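Local coordinates for biofilm-associated surface protein (Staphylococcus aureus, PDB 7C7U), which is a calcium-binding, cell-wall-anchored surface protein involved in staphylococcal biofilm formation, probably acting as a switch that modulates functional amyloid, at residues W251-L262 with L294-T305. Sequence-based numbering, arbitrary orientation.
Sequences WAYNYQIDKDLL and LTIDEVGNGTIT
Y255 lies over the backbone of G302, its hydrogen-bonded partner in an antiparallel strand pair, with CZ 3.4 Å from G302 C. Glycine suits this place because a CB would run into both Y255 CE1 and T295 O. Y255 CG sits between the backbone N and the carbonyl carbon (chi1 44°), which turns the ring across the partner strand. L294 CD1 makes a CH-pi contact with the other face, 4.3 Å from the centroid, and I296 CG2 meets the edge. Beyond the ring, Y255 OH donates to T295 O at 2.7 Å and accepts from a water that also joins T295 N and T303 O, so the phenol ties loop 295-296 to the sheet. On the sheet's other face Q256 and N301 run side by side, their amide planes 18° apart, with Q256 CG 3.3 Å from N301 OD1; Q256 NE2 is hydrogen-bonded to D194 OD2. Just before the type I turn D297-G300, I296 CD1 packs on L262 CD2 at 3.6 Å; D297 OD1 accepts V299 N and N301 N from opposite faces of its carboxylate. Strand 301-305 edges a four-stranded antiparallel sheet, with 252-257 between it and 359-369; Y253 and I257 pack against strand 323-331 of the neighbouring five-stranded sheet.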
ATOM      1  N   TRP A 251      29.087  25.910   0.412  1.00 30.35           N
ATOM      2  CA  TRP A 251      28.152  25.333   1.350  1.00 27.88           C
ATOM      3  C   TRP A 251      28.307  23.808   1.410  1.00 25.32           C
ATOM      4  O   TRP A 251      28.926  23.182   0.548  1.00 29.02           O
ATOM      5  CB  TRP A 251      26.724  25.681   0.948  1.00 26.69           C
ATOM      6  CG  TRP A 251      26.351  27.120   1.089  1.00 27.39           C
ATOM      7  CD1 TRP A 251      27.128  28.154   1.581  1.00 28.40           C
ATOM      8  CD2 TRP A 251      25.092  27.702   0.735  1.00 27.07           C
ATOM      9  NE1 TRP A 251      26.417  29.341   1.528  1.00 26.50           N
ATOM     10  CE2 TRP A 251      25.175  29.094   1.010  1.00 27.44           C
ATOM     11  CE3 TRP A 251      23.916  27.190   0.187  1.00 26.98           C
ATOM     12  CZ2 TRP A 251      24.112  29.954   0.798  1.00 27.15           C
ATOM     13  CZ3 TRP A 251      22.867  28.055  -0.046  1.00 31.09           C
ATOM     14  CH2 TRP A 251      22.971  29.421   0.260  1.00 29.00           C
ATOM     15  N   ALA A 252      27.674  23.198   2.413  1.00 28.95           N
ATOM     16  CA  ALA A 252      27.592  21.742   2.473  1.00 32.26           C
ATOM     17  C   ALA A 252      26.141  21.300   2.565  1.00 31.47           C
ATOM     18  O   ALA A 252      25.313  21.981   3.175  1.00 30.05           O
ATOM     19  CB  ALA A 252      28.374  21.191   3.673  1.00 33.65           C
ATOM     20  N   TYR A 253      25.838  20.134   1.971  1.00 32.04           N
ATOM     21  CA  TYR A 253      24.555  19.483   2.164  1.00 30.20           C
ATOM     22  C   TYR A 253      24.700  18.407   3.237  1.00 31.07           C
ATOM     23  O   TYR A 253      25.630  17.591   3.186  1.00 31.74           O
ATOM     24  CB  TYR A 253      24.037  18.862   0.864  1.00 28.94           C
ATOM     25  CG  TYR A 253      22.656  18.283   1.024  1.00 30.16           C
ATOM     26  CD1 TYR A 253      21.580  19.104   1.339  1.00 27.84           C
ATOM     27  CD2 TYR A 253      22.420  16.903   0.866  1.00 26.20           C
ATOM     28  CE1 TYR A 253      20.322  18.592   1.512  1.00 28.07           C
ATOM     29  CE2 TYR A 253      21.170  16.391   1.041  1.00 29.75           C
ATOM     30  CZ  TYR A 253      20.123  17.225   1.343  1.00 30.30           C
ATOM     31  OH  TYR A 253      18.874  16.695   1.496  1.00 29.94           O
ATOM     32  N   ASN A 254      23.763  18.392   4.182  1.00 29.15           N
ATOM     33  CA  ASN A 254      23.805  17.540   5.364  1.00 28.88           C
ATOM     34  C   ASN A 254      22.535  16.704   5.410  1.00 29.99           C
ATOM     35  O   ASN A 254      21.454  17.193   5.073  1.00 30.66           O
ATOM     36  CB  ASN A 254      23.919  18.397   6.644  1.00 27.25           C
ATOM     37  CG  ASN A 254      25.064  19.385   6.578  1.00 30.60           C
ATOM     38  OD1 ASN A 254      26.151  19.130   7.096  1.00 31.79           O
ATOM     39  ND2 ASN A 254      24.836  20.521   5.908  1.00 27.70           N
ATOM     40  N   TYR A 255      22.649  15.446   5.831  1.00 33.03           N
ATOM     41  CA  TYR A 255      21.510  14.540   5.752  1.00 27.29           C
ATOM     42  C   TYR A 255      21.535  13.592   6.949  1.00 29.33           C
ATOM     43  O   TYR A 255      22.598  13.257   7.477  1.00 28.02           O
ATOM     44  CB  TYR A 255      21.499  13.775   4.391  1.00 28.19           C
ATOM     45  CG  TYR A 255      22.869  13.270   4.010  1.00 29.74           C
ATOM     46  CD1 TYR A 255      23.293  12.002   4.409  1.00 28.81           C
ATOM     47  CD2 TYR A 255      23.763  14.079   3.320  1.00 28.14           C
ATOM     48  CE1 TYR A 255      24.566  11.548   4.097  1.00 33.97           C
ATOM     49  CE2 TYR A 255      25.040  13.647   3.010  1.00 30.11           C
ATOM     50  CZ  TYR A 255      25.442  12.382   3.408  1.00 32.12           C
ATOM     51  OH  TYR A 255      26.717  11.946   3.107  1.00 30.88           O
ATOM     52  N   GLN A 256      20.346  13.220   7.415  1.00 29.43           N
ATOM     53  CA  GLN A 256      20.183  12.303   8.538  1.00 29.37           C
ATOM     54  C   GLN A 256      19.304  11.148   8.076  1.00 27.38           C
ATOM     55  O   GLN A 256      18.166  11.365   7.649  1.00 26.10           O
ATOM     56  CB  GLN A 256      19.569  13.017   9.750  1.00 30.70           C
ATOM     57  CG  GLN A 256      20.393  14.257  10.230  1.00 28.07           C
ATOM     58  CD  GLN A 256      19.958  14.790  11.603  1.00 34.02           C
ATOM     59  OE1 GLN A 256      18.829  14.568  12.037  1.00 35.65           O
ATOM     60  NE2 GLN A 256      20.857  15.518  12.283  1.00 32.20           N
ATOM     61  N   ILE A 257      19.830   9.925   8.141  1.00 30.51           N
ATOM     62  CA  ILE A 257      19.089   8.726   7.734  1.00 29.30           C
ATOM     63  C   ILE A 257      18.730   7.953   8.999  1.00 31.53           C
ATOM     64  O   ILE A 257      19.598   7.700   9.839  1.00 32.27           O
ATOM     65  CB  ILE A 257      19.906   7.860   6.754  1.00 32.70           C
ATOM     66  CG1 ILE A 257      20.493   8.707   5.621  1.00 33.50           C
ATOM     67  CG2 ILE A 257      19.065   6.675   6.165  1.00 32.94           C
ATOM     68  CD1 ILE A 257      19.439   9.357   4.716  1.00 33.73           C
ATOM     69  N   ASP A 258      17.451   7.604   9.148  1.00 31.93           N
ATOM     70  CA  ASP A 258      16.983   6.880  10.326  1.00 34.96           C
ATOM     71  C   ASP A 258      17.877   5.677  10.618  1.00 35.80           C
ATOM     72  O   ASP A 258      18.074   4.814   9.757  1.00 33.87           O
ATOM     73  CB  ASP A 258      15.540   6.421  10.104  1.00 31.41           C
ATOM     74  CG  ASP A 258      14.869   5.961  11.382  1.00 33.25           C
ATOM     75  OD1 ASP A 258      15.404   5.056  12.056  1.00 39.60           O
ATOM     76  OD2 ASP A 258      13.808   6.505  11.727  1.00 32.41           O
ATOM     77  N   LYS A 259      18.428   5.644  11.831  1.00 32.17           N
ATOM     78  CA  LYS A 259      19.359   4.590  12.232  1.00 38.27           C
ATOM     79  C   LYS A 259      18.763   3.176  12.073  1.00 38.18           C
ATOM     80  O   LYS A 259      19.498   2.222  11.799  1.00 39.08           O
ATOM     81  CB  LYS A 259      19.809   4.836  13.673  1.00 38.32           C
ATOM     82  CG  LYS A 259      18.697   4.766  14.696  1.00 44.85           C
ATOM     83  CD  LYS A 259      19.226   5.107  16.093  1.00 55.29           C
ATOM     84  CE  LYS A 259      18.142   4.930  17.147  1.00 55.20           C
ATOM     85  NZ  LYS A 259      17.671   3.498  17.153  1.00 58.37           N
ATOM     86  N   ASP A 260      17.451   3.011  12.243  1.00 36.06           N
ATOM     87  CA  ASP A 260      16.876   1.670  12.114  1.00 42.24           C
ATOM     88  C   ASP A 260      16.839   1.155  10.687  1.00 42.01           C
ATOM     89  O   ASP A 260      16.610  -0.041  10.489  1.00 35.64           O
ATOM     90  CB  ASP A 260      15.462   1.620  12.689  1.00 45.27           C
ATOM     91  CG  ASP A 260      15.446   1.775  14.190  1.00 48.18           C
ATOM     92  OD1 ASP A 260      16.476   1.461  14.810  1.00 48.18           O
ATOM     93  OD2 ASP A 260      14.414   2.197  14.745  1.00 55.12           O
ATOM     94  N   LEU A 261      17.032   2.005   9.686  1.00 35.47           N
ATOM     95  CA  LEU A 261      17.128   1.495   8.327  1.00 35.30           C
ATOM     96  C   LEU A 261      18.527   1.007   7.993  1.00 34.61           C
ATOM     97  O   LEU A 261      18.698   0.281   7.014  1.00 34.82           O
ATOM     98  CB  LEU A 261      16.705   2.577   7.324  1.00 36.47           C
ATOM     99  CG  LEU A 261      15.200   2.760   7.184  1.00 34.03           C
ATOM    100  CD1 LEU A 261      14.873   3.843   6.175  1.00 34.78           C
ATOM    101  CD2 LEU A 261      14.576   1.417   6.763  1.00 35.93           C
ATOM    102  N   LEU A 262      19.525   1.381   8.785  1.00 36.43           N
ATOM    103  CA  LEU A 262      20.910   1.083   8.426  1.00 39.97           C
ATOM    104  C   LEU A 262      21.188  -0.393   8.139  1.00 39.71           C
ATOM    105  O   LEU A 262      21.950  -0.667   7.194  1.00 37.46           O
ATOM    106  CB  LEU A 262      21.842   1.596   9.530  1.00 42.08           C
ATOM    107  CG  LEU A 262      21.856   3.105   9.786  1.00 42.94           C
ATOM    108  CD1 LEU A 262      23.104   3.464  10.563  1.00 42.86           C
ATOM    109  CD2 LEU A 262      21.765   3.910   8.491  1.00 42.11           C
ATOM    110  N   LEU A 294      27.349   8.796  -1.141  1.00 39.06           N
ATOM    111  CA  LEU A 294      27.293   9.453   0.155  1.00 38.13           C
ATOM    112  C   LEU A 294      27.707   8.489   1.254  1.00 42.71           C
ATOM    113  O   LEU A 294      27.423   7.291   1.191  1.00 44.66           O
ATOM    114  CB  LEU A 294      25.886   9.984   0.453  1.00 36.06           C
ATOM    115  CG  LEU A 294      25.325  11.030  -0.505  1.00 30.88           C
ATOM    116  CD1 LEU A 294      23.830  11.258  -0.256  1.00 26.82           C
ATOM    117  CD2 LEU A 294      26.110  12.335  -0.325  1.00 35.04           C
ATOM    118  N   THR A 295      28.359   9.022   2.276  1.00 38.81           N
ATOM    119  CA  THR A 295      28.691   8.236   3.451  1.00 44.46           C
ATOM    120  C   THR A 295      27.858   8.709   4.633  1.00 46.61           C
ATOM    121  O   THR A 295      27.518   9.895   4.741  1.00 39.85           O
ATOM    122  CB  THR A 295      30.177   8.323   3.795  1.00 46.52           C
ATOM    123  OG1 THR A 295      30.425   9.526   4.523  1.00 53.14           O
ATOM    124  CG2 THR A 295      31.021   8.308   2.532  1.00 46.50           C
ATOM    125  N   ILE A 296      27.529   7.758   5.513  1.00 41.85           N
ATOM    126  CA  ILE A 296      26.783   8.002   6.741  1.00 40.16           C
ATOM    127  C   ILE A 296      27.578   7.421   7.899  1.00 42.61           C
ATOM    128  O   ILE A 296      28.316   6.446   7.733  1.00 50.64           O
ATOM    129  CB  ILE A 296      25.370   7.380   6.683  1.00 41.43           C
ATOM    130  CG1 ILE A 296      25.432   6.013   5.996  1.00 43.91           C
ATOM    131  CG2 ILE A 296      24.393   8.292   5.961  1.00 40.94           C
ATOM    132  CD1 ILE A 296      24.219   5.158   6.220  1.00 42.50           C
ATOM    133  N   ASP A 297      27.433   8.024   9.078  1.00 40.55           N
ATOM    134  CA  ASP A 297      28.113   7.499  10.255  1.00 42.47           C
ATOM    135  C   ASP A 297      27.205   6.472  10.937  1.00 43.61           C
ATOM    136  O   ASP A 297      26.147   6.108  10.413  1.00 40.23           O
ATOM    137  CB  ASP A 297      28.567   8.635  11.182  1.00 38.90           C
ATOM    138  CG  ASP A 297      27.416   9.410  11.814  1.00 44.34           C
ATOM    139  OD1 ASP A 297      26.259   8.946  11.801  1.00 42.03           O
ATOM    140  OD2 ASP A 297      27.674  10.519  12.332  1.00 46.64           O
ATOM    141  N   GLU A 298      27.593   6.014  12.133  1.00 41.40           N
ATOM    142  CA  GLU A 298      26.896   4.887  12.745  1.00 47.75           C
ATOM    143  C   GLU A 298      25.476   5.240  13.159  1.00 46.53           C
ATOM    144  O   GLU A 298      24.694   4.330  13.440  1.00 46.52           O
ATOM    145  CB  GLU A 298      27.656   4.359  13.972  1.00 49.29           C
ATOM    146  CG  GLU A 298      27.383   5.130  15.264  1.00 51.73           C
ATOM    147  CD  GLU A 298      28.157   6.431  15.398  1.00 59.89           C
ATOM    148  OE1 GLU A 298      28.747   6.903  14.396  1.00 58.80           O
ATOM    149  OE2 GLU A 298      28.147   6.995  16.518  1.00 63.40           O
ATOM    150  N   VAL A 299      25.124   6.524  13.219  1.00 45.47           N
ATOM    151  CA  VAL A 299      23.771   6.940  13.561  1.00 45.54           C
ATOM    152  C   VAL A 299      23.004   7.456  12.353  1.00 38.82           C
ATOM    153  O   VAL A 299      21.841   7.852  12.487  1.00 41.87           O
ATOM    154  CB  VAL A 299      23.788   7.986  14.692  1.00 47.48           C
ATOM    155  CG1 VAL A 299      24.113   9.371  14.161  1.00 43.61           C
ATOM    156  CG2 VAL A 299      22.470   7.974  15.468  1.00 56.31           C
ATOM    157  N   GLY A 300      23.585   7.375  11.169  1.00 33.74           N
ATOM    158  CA  GLY A 300      22.884   7.715   9.948  1.00 35.43           C
ATOM    159  C   GLY A 300      23.124   9.120   9.434  1.00 32.11           C
ATOM    160  O   GLY A 300      22.459   9.524   8.475  1.00 31.83           O
ATOM    161  N   ASN A 301      24.062   9.859  10.029  1.00 31.95           N
ATOM    162  CA  ASN A 301      24.336  11.242   9.651  1.00 35.54           C
ATOM    163  C   ASN A 301      25.477  11.338   8.651  1.00 35.25           C
ATOM    164  O   ASN A 301      26.454  10.585   8.721  1.00 34.74           O
ATOM    165  CB  ASN A 301      24.682  12.072  10.892  1.00 33.99           C
ATOM    166  CG  ASN A 301      23.523  12.196  11.829  1.00 38.10           C
ATOM    167  OD1 ASN A 301      22.377  11.962  11.442  1.00 40.07           O
ATOM    168  ND2 ASN A 301      23.798  12.569  13.067  1.00 43.64           N
ATOM    169  N   GLY A 302      25.358  12.290   7.726  1.00 34.35           N
ATOM    170  CA  GLY A 302      26.421  12.535   6.777  1.00 31.91           C
ATOM    171  C   GLY A 302      26.377  13.962   6.273  1.00 31.56           C
ATOM    172  O   GLY A 302      25.423  14.711   6.515  1.00 26.84           O
ATOM    173  N   THR A 303      27.430  14.317   5.548  1.00 30.78           N
ATOM    174  CA  THR A 303      27.567  15.641   4.963  1.00 36.38           C
ATOM    175  C   THR A 303      28.389  15.507   3.690  1.00 35.31           C
ATOM    176  O   THR A 303      29.268  14.647   3.591  1.00 37.65           O
ATOM    177  CB  THR A 303      28.217  16.620   5.954  1.00 35.32           C
ATOM    178  OG1 THR A 303      28.387  17.893   5.324  1.00 39.70           O
ATOM    179  CG2 THR A 303      29.570  16.106   6.388  1.00 41.53           C
ATOM    180  N   ILE A 304      28.078  16.334   2.700  1.00 33.66           N
ATOM    181  CA  ILE A 304      28.821  16.330   1.448  1.00 32.21           C
ATOM    182  C   ILE A 304      29.047  17.778   1.032  1.00 35.21           C
ATOM    183  O   ILE A 304      28.181  18.637   1.226  1.00 31.11           O
ATOM    184  CB  ILE A 304      28.101  15.525   0.342  1.00 33.39           C
ATOM    185  CG1 ILE A 304      28.984  15.438  -0.903  1.00 31.72           C
ATOM    186  CG2 ILE A 304      26.759  16.150  -0.009  1.00 33.72           C
ATOM    187  CD1 ILE A 304      28.387  14.679  -2.029  1.00 36.80           C
ATOM    188  N   THR A 305      30.231  18.058   0.506  1.00 32.54           N
ATOM    189  CA  THR A 305      30.530  19.381  -0.020  1.00 35.41           C
ATOM    190  C   THR A 305      31.392  19.207  -1.263  1.00 34.71           C
ATOM    191  O   THR A 305      31.657  18.088  -1.717  1.00 38.87           O
ATOM    192  CB  THR A 305      31.197  20.275   1.028  1.00 32.80           C
ATOM    193  OG1 THR A 305      31.218  21.643   0.558  1.00 39.33           O
ATOM    194  CG2 THR A 305      32.607  19.787   1.319  1.00 36.36           C
TER
HETATM  195  O   HOH W   1      29.300  11.818   2.128  1.00 37.77           O